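Local structure of extracellular protein containing a SCP domain (Bacillus anthracis, 4IFA) at residues A[158-169]-A[179-188]; A[76-84]-A[93-104]. The protein is of unknown function but pairs a CAP-associated N-terminal region with an SCP (CAP-family) domain, and is an extracellular protein considered a vaccine candidate. One frame throughout, in Å; residues are numbered along the deposited sequence. Where two conformers were deposited one is given.

Interaction 1: residues A[158-169]-A[179-188]; sequences LVPVEDGWAQLY and GVRYMDDETL
Trp165, Gln167 and Tyr169 pair through their backbones with Met183 (a selenomethionine), Arg181 and Gly179, each pair exchanging N-H and carbonyl in both directions. The bond from Gln167 N to Arg181 O is the straightest, at 179°. The carbonyls of Trp165 and Gln167 also receive CA-H contacts, from Tyr182 and Val180. The side chains of Gln167, Tyr169 and Arg181 share one face of the sheet. There the Arg181 chain runs beside Gln167 and bends at CG-CD (chi3 -63°), which turns its guanidinium toward Tyr169. Arg181 NH2 gives a nearly straight bond of 3.0 Å to Tyr169 OH, and the hydroxyl lies in the guanidinium plane. Arg181 NE reaches Gln167 OE1 at 3.1 Å, but the bond is bent and weak. Arg181 NH1 forms a salt bridge with Asp297, so NH1 and NH2 are satisfied, and NE has a weak bond.

The two strands, 164-169 and 179-183, form an antiparallel beta hairpin within the seven-stranded sheet of the N-terminal region. Strand 158-161 adds the sheet edge through a type II turn from Val161 to Gly164. On the other face Ala166 CB packs 3.8 Å from Tyr182 CD1, and Leu168 lies alongside Val180.

Past Met183 the chain turns into helix 185-191. Asp184 is its N-cap: OD1 accepts from Thr187 N at 2.9 Å and from Thr187 OG1 at 2.7 Å, the two donors coming from opposite faces of the carboxylate. Trp165 NE1 donates over 2.9 Å to OD1 of Asp185, the residue after the cap, meeting the anti side of the carboxylate from outside both planes. Leu188 CD2 sits over one indole face, 3.6 Å from the centroid of the five-membered ring in a CH-pi contact. Leu158 meets Leu188 tip to tip, CD2 to CD2 at 3.9 Å.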
loop_
_atom_site.group_PDB
_atom_site.type_symbol
_atom_site.label_atom_id
_atom_site.label_comp_id
_atom_site.label_asym_id
_atom_site.label_seq_id
_atom_site.Cartn_x
_atom_site.Cartn_y
_atom_site.Cartn_z
ATOM N N LEU A 158 12.209 -8.216 4.364
ATOM C CA LEU A 158 11.440 -8.731 5.509
ATOM C C LEU A 158 12.340 -8.974 6.717
ATOM O O LEU A 158 13.416 -9.571 6.585
ATOM C CB LEU A 158 10.757 -10.052 5.128
ATOM C CG LEU A 158 9.580 -10.416 6.035
ATOM C CD1 LEU A 158 8.324 -9.532 5.764
ATOM C CD2 LEU A 158 9.238 -11.911 5.900
ATOM N N VAL A 159 11.912 -8.510 7.893
ATOM C CA VAL A 159 12.672 -8.685 9.143
ATOM C C VAL A 159 11.742 -9.298 10.193
ATOM O O VAL A 159 10.585 -8.889 10.313
ATOM C CB VAL A 159 13.281 -7.340 9.646
ATOM C CG1 VAL A 159 12.206 -6.383 10.067
ATOM C CG2 VAL A 159 14.276 -7.552 10.798
ATOM N N PRO A 160 12.245 -10.280 10.963
ATOM C CA PRO A 160 11.418 -10.916 11.967
ATOM C C PRO A 160 11.201 -9.968 13.144
ATOM O O PRO A 160 12.110 -9.186 13.477
ATOM C CB PRO A 160 12.266 -12.132 12.393
ATOM C CG PRO A 160 13.664 -11.776 12.033
ATOM C CD PRO A 160 13.596 -10.881 10.871
ATOM N N VAL A 161 10.014 -10.024 13.749
ATOM C CA VAL A 161 9.671 -9.217 14.919
ATOM C C VAL A 161 8.959 -10.188 15.883
ATOM O O VAL A 161 8.459 -11.213 15.424
ATOM C CB VAL A 161 8.789 -8.025 14.519
ATOM C CG1 VAL A 161 8.439 -7.195 15.714
ATOM C CG2 VAL A 161 9.495 -7.155 13.462
ATOM N N GLU A 162 8.921 -9.899 17.190
ATOM C CA GLU A 162 8.296 -10.825 18.178
ATOM C C GLU A 162 6.926 -11.263 17.665
ATOM O O GLU A 162 6.068 -10.415 17.394
ATOM C CB GLU A 162 8.213 -10.192 19.581
ATOM C CG GLU A 162 7.631 -11.078 20.686
ATOM C CD GLU A 162 7.779 -10.463 22.077
ATOM O OE1 GLU A 162 6.799 -10.516 22.856
ATOM O OE2 GLU A 162 8.865 -9.905 22.387
ATOM N N ASP A 163 6.682 -12.567 17.543
ATOM C CA ASP A 163 5.401 -13.029 16.968
ATOM C C ASP A 163 5.024 -12.372 15.643
ATOM O O ASP A 163 3.882 -11.863 15.464
ATOM C CB ASP A 163 4.238 -12.863 17.945
ATOM C CG ASP A 163 4.009 -14.090 18.785
ATOM O OD1 ASP A 163 4.916 -14.946 18.886
ATOM O OD2 ASP A 163 2.899 -14.202 19.335
ATOM N N GLY A 164 5.992 -12.270 14.737
ATOM C CA GLY A 164 5.633 -11.822 13.420
ATOM C C GLY A 164 6.748 -11.319 12.530
ATOM O O GLY A 164 7.912 -11.668 12.698
ATOM N N TRP A 165 6.365 -10.467 11.586
ATOM C CA TRP A 165 7.267 -9.953 10.573
ATOM C C TRP A 165 7.005 -8.500 10.274
ATOM O O TRP A 165 5.897 -7.996 10.466
ATOM C CB TRP A 165 7.020 -10.726 9.275
ATOM C CG TRP A 165 7.071 -12.202 9.486
ATOM C CD1 TRP A 165 6.032 -13.029 9.770
ATOM C CD2 TRP A 165 8.253 -13.012 9.522
ATOM N NE1 TRP A 165 6.487 -14.324 9.942
ATOM C CE2 TRP A 165 7.849 -14.332 9.798
ATOM C CE3 TRP A 165 9.612 -12.748 9.329
ATOM C CZ2 TRP A 165 8.753 -15.382 9.875
ATOM C CZ3 TRP A 165 10.511 -13.805 9.416
ATOM C CH2 TRP A 165 10.078 -15.089 9.677
ATOM N N ALA A 166 8.017 -7.817 9.753
ATOM C CA ALA A 166 7.885 -6.438 9.272
ATOM C C ALA A 166 8.446 -6.393 7.869
ATOM O O ALA A 166 9.594 -6.733 7.655
ATOM C CB ALA A 166 8.640 -5.430 10.144
ATOM N N GLN A 167 7.625 -5.999 6.914
ATOM C CA GLN A 167 8.053 -5.774 5.533
ATOM C C GLN A 167 8.375 -4.282 5.451
ATOM O O GLN A 167 7.518 -3.433 5.709
ATOM C CB GLN A 167 6.933 -6.129 4.561
ATOM C CG GLN A 167 7.236 -6.076 3.066
ATOM C CD GLN A 167 6.030 -6.560 2.224
ATOM O OE1 GLN A 167 4.878 -6.529 2.667
ATOM N NE2 GLN A 167 6.303 -6.950 0.992
ATOM N N LEU A 168 9.600 -3.976 5.056
ATOM C CA LEU A 168 10.125 -2.601 5.081
ATOM C C LEU A 168 10.141 -2.062 3.668
ATOM O O LEU A 168 10.998 -2.428 2.872
ATOM C CB LEU A 168 11.522 -2.574 5.712
ATOM C CG LEU A 168 11.668 -3.235 7.093
ATOM C CD1 LEU A 168 13.148 -3.210 7.527
ATOM C CD2 LEU A 168 10.802 -2.550 8.118
ATOM N N TYR A 169 9.197 -1.173 3.361
ATOM C CA TYR A 169 9.075 -0.642 2.015
ATOM C C TYR A 169 9.976 0.575 1.839
ATOM O O TYR A 169 9.860 1.572 2.561
ATOM C CB TYR A 169 7.631 -0.265 1.704
ATOM C CG TYR A 169 6.689 -1.404 1.374
ATOM C CD1 TYR A 169 6.820 -2.110 0.184
ATOM C CD2 TYR A 169 5.606 -1.727 2.198
ATOM C CE1 TYR A 169 5.953 -3.104 -0.175
ATOM C CE2 TYR A 169 4.712 -2.717 1.825
ATOM C CZ TYR A 169 4.893 -3.396 0.656
ATOM O OH TYR A 169 3.983 -4.347 0.212
ATOM N N GLY A 179 7.453 3.008 4.171
ATOM C CA GLY A 179 6.304 2.327 4.821
ATOM C C GLY A 179 6.737 1.077 5.517
ATOM O O GLY A 179 7.820 0.552 5.233
ATOM N N VAL A 180 5.904 0.608 6.469
ATOM C CA VAL A 180 6.202 -0.639 7.177
ATOM C C VAL A 180 4.894 -1.434 7.221
ATOM O O VAL A 180 3.877 -0.928 7.695
ATOM C CB VAL A 180 6.686 -0.400 8.619
ATOM C CG1 VAL A 180 6.912 -1.716 9.343
ATOM C CG2 VAL A 180 7.999 0.435 8.614
ATOM N N ARG A 181 4.948 -2.677 6.727
ATOM C CA ARG A 181 3.816 -3.597 6.813
ATOM C C ARG A 181 4.130 -4.689 7.809
ATOM O O ARG A 181 4.910 -5.569 7.526
ATOM C CB ARG A 181 3.443 -4.193 5.437
ATOM C CG ARG A 181 2.161 -4.992 5.468
ATOM C CD ARG A 181 2.087 -5.962 4.307
ATOM N NE ARG A 181 2.068 -5.374 2.965
ATOM C CZ ARG A 181 0.992 -5.090 2.233
ATOM N NH1 ARG A 181 -0.217 -5.221 2.706
ATOM N NH2 ARG A 181 1.143 -4.625 0.996
ATOM N N TYR A 182 3.471 -4.667 8.974
ATOM C CA TYR A 182 3.623 -5.694 9.963
ATOM C C TYR A 182 2.632 -6.809 9.637
ATOM O O TYR A 182 1.505 -6.515 9.245
ATOM C CB TYR A 182 3.272 -5.173 11.348
ATOM C CG TYR A 182 4.200 -4.063 11.821
ATOM C CD1 TYR A 182 5.522 -4.326 12.105
ATOM C CD2 TYR A 182 3.735 -2.768 12.033
ATOM C CE1 TYR A 182 6.389 -3.315 12.548
ATOM C CE2 TYR A 182 4.562 -1.779 12.496
ATOM C CZ TYR A 182 5.881 -2.044 12.777
ATOM O OH TYR A 182 6.701 -1.029 13.234
HETATM N N MSE A 183 3.085 -8.049 9.763
HETATM C CA MSE A 183 2.226 -9.211 9.506
HETATM C C MSE A 183 2.511 -10.344 10.438
HETATM O O MSE A 183 3.670 -10.611 10.728
HETATM C CB MSE A 183 2.505 -9.736 8.095
HETATM C CG MSE A 183 2.167 -8.787 6.968
HETATM SE SE MSE A 183 2.672 -9.533 5.178
HETATM C CE MSE A 183 4.534 -9.099 5.299
ATOM N N ASP A 184 1.469 -11.023 10.916
ATOM C CA ASP A 184 1.659 -12.272 11.652
ATOM C C ASP A 184 1.982 -13.379 10.607
ATOM O O ASP A 184 1.964 -13.135 9.385
ATOM C CB ASP A 184 0.453 -12.601 12.585
ATOM C CG ASP A 184 -0.858 -12.851 11.849
ATOM O OD1 ASP A 184 -0.916 -12.864 10.598
ATOM O OD2 ASP A 184 -1.872 -13.047 12.560
ATOM N N ASP A 185 2.324 -14.583 11.075
ATOM C CA ASP A 185 2.698 -15.664 10.152
ATOM C C ASP A 185 1.613 -15.962 9.102
ATOM O O ASP A 185 1.897 -16.093 7.902
ATOM C CB ASP A 185 2.936 -16.973 10.912
ATOM C CG ASP A 185 4.186 -16.968 11.810
ATOM O OD1 ASP A 185 4.994 -16.021 11.816
ATOM O OD2 ASP A 185 4.364 -17.982 12.520
ATOM N N GLU A 186 0.373 -16.061 9.568
ATOM C CA GLU A 186 -0.772 -16.401 8.708
ATOM C C GLU A 186 -0.940 -15.353 7.603
ATOM O O GLU A 186 -1.121 -15.671 6.424
ATOM C CB GLU A 186 -2.057 -16.534 9.547
ATOM C CG GLU A 186 -2.005 -17.467 10.806
ATOM C CD GLU A 186 -1.996 -18.970 10.536
ATOM O OE1 GLU A 186 -2.964 -19.493 9.933
ATOM O OE2 GLU A 186 -1.048 -19.648 11.012
ATOM N N THR A 187 -0.826 -14.075 7.960
ATOM C CA THR A 187 -0.951 -13.038 6.965
ATOM C C THR A 187 0.177 -13.077 5.928
ATOM O O THR A 187 -0.057 -12.845 4.749
ATOM C CB THR A 187 -1.047 -11.649 7.626
ATOM O OG1 THR A 187 -2.168 -11.650 8.531
ATOM C CG2 THR A 187 -1.200 -10.551 6.585
ATOM N N LEU A 188 1.422 -13.315 6.370
ATOM C CA LEU A 188 2.559 -13.387 5.440
ATOM C C LEU A 188 2.360 -14.488 4.373
ATOM O O LEU A 188 2.632 -14.306 3.180
ATOM C CB LEU A 188 3.848 -13.661 6.234
ATOM C CG LEU A 188 5.136 -13.912 5.425
ATOM C CD1 LEU A 188 5.547 -12.713 4.623
ATOM C CD2 LEU A 188 6.277 -14.368 6.357
#

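Interaction 2: residues A[76-84]-A[93-104]; sequences AYGYEWWVY and QFGVAERKVVTA
A beta hairpin of strands 80-84 and 93-97 forms the core of this contact, and the type I' turn from Ala97 to Lys100 leads on to strand 100-104. Glu80 pairs with Val96 and Trp82 with Phe94, each through two backbone hydrogen bonds. Trp81 and Gly95 form a non-hydrogen-bonded pair between them.

Aromatic rings pack on both faces, with Gln93 and Val96 set against two of them. The Tyr79 ring lies across Gly95, and Thr103 CG2 sits over its centre, 3.7 Å from the centroid in a CH-pi contact. Tyr79 CG stands between its backbone N and carbonyl carbon (chi1 55°), which swings the ring over strand 100-104. A water links Tyr79 OH to Thr103 OG1, which also bonds to the backbone O of Tyr182. Trp81 is sandwiched: Tyr79 CE1 lies over one face, and Gln93 NE2 over the opposite face, 3.5 Å from Trp81 CZ2. The Gln93 amide is tilted 58° from the indole plane. Its NE2 and OE1 are hydrogen-bonded to Gln223 and Tyr91.

On the other side of the sheet, Val96 CG2 rests on the Trp82 indole, 3.6 Å from the centroid of the five-membered ring. Tyr84 CE2 comes within 3.7 Å of Phe94 CD2. Trp66 meets each of these rings edge-to-face. A second water donates to Glu80 OE1 and Val96 O.

Gly95 bonds to strand 100-104 at both ends, its N to Thr103 O and its O to Val102 N. Val102 and Thr103 both stand opposite this glycine, the arrangement of a classic beta bulge.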
loop_
_atom_site.group_PDB
_atom_site.type_symbol
_atom_site.label_atom_id
_atom_site.label_comp_id
_atom_site.label_asym_id
_atom_site.label_seq_id
_atom_site.Cartn_x
_atom_site.Cartn_y
_atom_site.Cartn_z
ATOM N N ALA A 76 -8.739 -8.894 0.642
ATOM C CA ALA A 76 -8.805 -10.156 -0.092
ATOM C C ALA A 76 -8.180 -11.308 0.736
ATOM O O ALA A 76 -8.124 -12.428 0.241
ATOM C CB ALA A 76 -8.060 -10.021 -1.439
ATOM N N TYR A 77 -7.822 -11.050 2.002
ATOM C CA TYR A 77 -7.049 -11.993 2.818
ATOM C C TYR A 77 -7.654 -12.265 4.200
ATOM O O TYR A 77 -6.928 -12.502 5.163
ATOM C CB TYR A 77 -5.587 -11.526 2.896
ATOM C CG TYR A 77 -5.002 -11.266 1.515
ATOM C CD1 TYR A 77 -4.703 -12.330 0.669
ATOM C CD2 TYR A 77 -4.832 -9.982 1.021
ATOM C CE1 TYR A 77 -4.213 -12.120 -0.621
ATOM C CE2 TYR A 77 -4.328 -9.768 -0.245
ATOM C CZ TYR A 77 -4.038 -10.827 -1.066
ATOM O OH TYR A 77 -3.554 -10.646 -2.334
ATOM N N GLY A 78 -8.965 -12.163 4.278
ATOM C CA GLY A 78 -9.678 -12.534 5.510
ATOM C C GLY A 78 -9.744 -11.587 6.703
ATOM O O GLY A 78 -10.304 -11.951 7.758
ATOM N N TYR A 79 -9.046 -10.476 6.626
ATOM C CA TYR A 79 -9.101 -9.400 7.608
ATOM C C TYR A 79 -9.797 -8.190 6.977
ATOM O O TYR A 79 -9.848 -8.057 5.739
ATOM C CB TYR A 79 -7.716 -9.022 8.168
ATOM C CG TYR A 79 -6.692 -8.648 7.109
ATOM C CD1 TYR A 79 -6.677 -7.377 6.525
ATOM C CD2 TYR A 79 -5.752 -9.582 6.660
ATOM C CE1 TYR A 79 -5.744 -7.048 5.543
ATOM C CE2 TYR A 79 -4.818 -9.241 5.682
ATOM C CZ TYR A 79 -4.845 -8.002 5.126
ATOM O OH TYR A 79 -3.924 -7.671 4.153
ATOM N N GLU A 80 -10.350 -7.337 7.823
ATOM C CA GLU A 80 -10.930 -6.056 7.436
ATOM C C GLU A 80 -9.905 -4.979 7.789
ATOM O O GLU A 80 -9.269 -4.997 8.864
ATOM C CB GLU A 80 -12.227 -5.771 8.204
ATOM C CG GLU A 80 -13.404 -6.652 7.876
ATOM C CD GLU A 80 -14.557 -6.332 8.779
ATOM O OE1 GLU A 80 -14.569 -6.820 9.933
ATOM O OE2 GLU A 80 -15.459 -5.607 8.337
ATOM N N TRP A 81 -9.747 -4.029 6.893
ATOM C CA TRP A 81 -8.890 -2.887 7.163
ATOM C C TRP A 81 -9.631 -1.829 7.956
ATOM O O TRP A 81 -10.742 -1.396 7.565
ATOM C CB TRP A 81 -8.366 -2.244 5.888
ATOM C CG TRP A 81 -7.354 -2.965 5.078
ATOM C CD1 TRP A 81 -7.511 -3.459 3.798
ATOM C CD2 TRP A 81 -5.986 -3.178 5.422
ATOM N NE1 TRP A 81 -6.319 -3.963 3.348
ATOM C CE2 TRP A 81 -5.360 -3.775 4.303
ATOM C CE3 TRP A 81 -5.229 -2.918 6.561
ATOM C CZ2 TRP A 81 -4.009 -4.120 4.305
ATOM C CZ3 TRP A 81 -3.890 -3.247 6.552
ATOM C CH2 TRP A 81 -3.305 -3.875 5.437
ATOM N N TRP A 82 -9.021 -1.380 9.044
ATOM C CA TRP A 82 -9.497 -0.258 9.857
ATOM C C TRP A 82 -8.514 0.859 9.482
ATOM O O TRP A 82 -7.322 0.816 9.873
ATOM C CB TRP A 82 -9.412 -0.585 11.348
ATOM C CG TRP A 82 -10.426 -1.533 11.897
ATOM C CD1 TRP A 82 -11.031 -2.573 11.260
ATOM C CD2 TRP A 82 -10.850 -1.577 13.253
ATOM N NE1 TRP A 82 -11.872 -3.238 12.146
ATOM C CE2 TRP A 82 -11.782 -2.638 13.373
ATOM C CE3 TRP A 82 -10.552 -0.805 14.381
ATOM C CZ2 TRP A 82 -12.411 -2.955 14.590
ATOM C CZ3 TRP A 82 -11.200 -1.101 15.580
ATOM C CH2 TRP A 82 -12.093 -2.184 15.684
ATOM N N VAL A 83 -8.991 1.892 8.800
ATOM C CA VAL A 83 -8.118 2.914 8.229
ATOM C C VAL A 83 -8.183 4.203 9.029
ATOM O O VAL A 83 -9.254 4.754 9.243
ATOM C CB VAL A 83 -8.576 3.231 6.796
ATOM C CG1 VAL A 83 -7.690 4.268 6.143
ATOM C CG2 VAL A 83 -8.541 1.953 5.963
ATOM N N TYR A 84 -7.018 4.698 9.435
ATOM C CA TYR A 84 -6.840 5.957 10.149
ATOM C C TYR A 84 -6.107 6.934 9.220
ATOM O O TYR A 84 -4.884 7.042 9.262
ATOM C CB TYR A 84 -6.043 5.717 11.444
ATOM C CG TYR A 84 -6.809 4.853 12.420
ATOM C CD1 TYR A 84 -7.585 5.409 13.423
ATOM C CD2 TYR A 84 -6.775 3.455 12.319
ATOM C CE1 TYR A 84 -8.331 4.610 14.308
ATOM C CE2 TYR A 84 -7.512 2.649 13.179
ATOM C CZ TYR A 84 -8.254 3.219 14.189
ATOM O OH TYR A 84 -8.979 2.406 15.046
ATOM N N GLN A 93 -3.122 1.894 8.864
ATOM C CA GLN A 93 -4.305 1.035 8.687
ATOM C C GLN A 93 -3.979 -0.307 9.302
ATOM O O GLN A 93 -2.878 -0.851 9.155
ATOM C CB GLN A 93 -4.686 0.926 7.200
ATOM C CG GLN A 93 -3.587 0.429 6.287
ATOM C CD GLN A 93 -3.970 0.468 4.802
ATOM O OE1 GLN A 93 -4.354 1.526 4.306
ATOM N NE2 GLN A 93 -3.825 -0.653 4.087
ATOM N N PHE A 94 -4.923 -0.815 10.091
ATOM C CA PHE A 94 -4.801 -2.092 10.833
ATOM C C PHE A 94 -5.728 -3.121 10.226
ATOM O O PHE A 94 -6.847 -2.796 9.835
ATOM C CB PHE A 94 -5.197 -1.925 12.307
ATOM C CG PHE A 94 -4.334 -0.984 13.111
ATOM C CD1 PHE A 94 -3.268 -1.473 13.861
ATOM C CD2 PHE A 94 -4.582 0.381 13.135
ATOM C CE1 PHE A 94 -2.483 -0.636 14.643
ATOM C CE2 PHE A 94 -3.794 1.238 13.921
ATOM C CZ PHE A 94 -2.743 0.729 14.671
ATOM N N GLY A 95 -5.282 -4.356 10.153
ATOM C CA GLY A 95 -6.127 -5.455 9.674
ATOM C C GLY A 95 -6.613 -6.272 10.853
ATOM O O GLY A 95 -5.789 -6.776 11.666
ATOM N N VAL A 96 -7.943 -6.430 10.952
ATOM C CA VAL A 96 -8.631 -7.129 12.026
ATOM C C VAL A 96 -9.357 -8.356 11.476
ATOM O O VAL A 96 -10.163 -8.251 10.535
ATOM C CB VAL A 96 -9.630 -6.158 12.707
ATOM C CG1 VAL A 96 -10.449 -6.847 13.752
ATOM C CG2 VAL A 96 -8.931 -4.945 13.317
ATOM N N ALA A 97 -9.127 -9.499 12.099
ATOM C CA ALA A 97 -9.751 -10.782 11.723
ATOM C C ALA A 97 -10.204 -11.410 13.009
ATOM O O ALA A 97 -9.407 -11.596 13.932
ATOM C CB ALA A 97 -8.724 -11.682 11.008
ATOM N N GLU A 98 -11.486 -11.775 13.077
ATOM C CA GLU A 98 -12.060 -12.373 14.285
ATOM C C GLU A 98 -11.635 -11.612 15.545
ATOM O O GLU A 98 -11.136 -12.198 16.518
ATOM C CB GLU A 98 -11.681 -13.845 14.375
ATOM C CG GLU A 98 -12.153 -14.622 13.159
ATOM C CD GLU A 98 -11.704 -16.069 13.167
ATOM O OE1 GLU A 98 -11.531 -16.640 14.262
ATOM O OE2 GLU A 98 -11.533 -16.626 12.062
ATOM N N ARG A 99 -11.830 -10.297 15.487
ATOM C CA ARG A 99 -11.543 -9.374 16.597
ATOM C C ARG A 99 -10.113 -9.381 17.131
ATOM O O ARG A 99 -9.872 -9.040 18.282
ATOM C CB ARG A 99 -12.606 -9.462 17.708
ATOM C CG ARG A 99 -14.015 -9.084 17.193
ATOM C CD ARG A 99 -14.849 -8.508 18.270
ATOM N NE ARG A 99 -16.205 -8.250 17.795
ATOM C CZ ARG A 99 -17.053 -7.415 18.372
ATOM N NH1 ARG A 99 -16.686 -6.698 19.425
ATOM N NH2 ARG A 99 -18.273 -7.271 17.871
ATOM N N LYS A 100 -9.177 -9.799 16.279
ATOM C CA LYS A 100 -7.741 -9.772 16.600
ATOM C C LYS A 100 -7.002 -8.964 15.538
ATOM O O LYS A 100 -7.368 -9.013 14.350
ATOM C CB LYS A 100 -7.150 -11.184 16.653
ATOM C CG LYS A 100 -7.742 -12.107 17.722
ATOM C CD LYS A 100 -7.612 -11.557 19.150
ATOM C CE LYS A 100 -6.163 -11.464 19.644
ATOM N NZ LYS A 100 -6.032 -11.024 21.075
ATOM N N VAL A 101 -5.972 -8.223 15.959
ATOM C CA VAL A 101 -5.151 -7.421 15.051
ATOM C C VAL A 101 -4.066 -8.332 14.466
ATOM O O VAL A 101 -3.249 -8.868 15.215
ATOM C CB VAL A 101 -4.552 -6.189 15.723
ATOM C CG1 VAL A 101 -3.689 -5.442 14.724
ATOM C CG2 VAL A 101 -5.639 -5.257 16.269
ATOM N N VAL A 102 -4.107 -8.565 13.161
ATOM C CA VAL A 102 -3.220 -9.501 12.477
ATOM C C VAL A 102 -2.187 -8.858 11.545
ATOM O O VAL A 102 -1.218 -9.506 11.170
ATOM C CB VAL A 102 -4.032 -10.581 11.696
ATOM C CG1 VAL A 102 -4.960 -11.360 12.676
ATOM C CG2 VAL A 102 -4.815 -10.045 10.505
ATOM N N THR A 103 -2.387 -7.596 11.206
ATOM C CA THR A 103 -1.496 -6.876 10.295
ATOM C C THR A 103 -1.687 -5.400 10.452
ATOM O O THR A 103 -2.675 -4.959 11.033
ATOM C CB THR A 103 -1.768 -7.351 8.833
ATOM O OG1 THR A 103 -0.779 -6.840 7.906
ATOM C CG2 THR A 103 -3.124 -6.936 8.331
ATOM N N ALA A 104 -0.729 -4.609 9.951
ATOM C CA ALA A 104 -0.888 -3.150 9.890
ATOM C C ALA A 104 0.055 -2.621 8.840
ATOM O O ALA A 104 1.106 -3.206 8.617
ATOM C CB ALA A 104 -0.606 -2.459 11.248
HETATM O O HOH W 1 -1.246 -6.678 5.123
HETATM O O HOH W 2 -12.969 -8.479 10.955
#

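Interactions 1 and 2 lie in the same seven-stranded antiparallel sheet, with their centres about 14 Å apart. They meet where strand 100-106 runs beside strand 176-183. Tyr182 N is 2.8 Å from Ala104 O and Tyr182 O is 2.7 Å from Thr103 OG1, both probable hydrogen bonds. Thr103 takes part in both contacts. Met183 CG packs 3.7 Å from Thr103 OG1. Helix 185-191 also reaches across, with Thr187 touching Tyr79 and Val102. Arg181 of interaction 1 forms a salt bridge with Asp297, in the SCP-family part of the chain; Gln93 of interaction 2 bonds to Gln223, on helix 210-234.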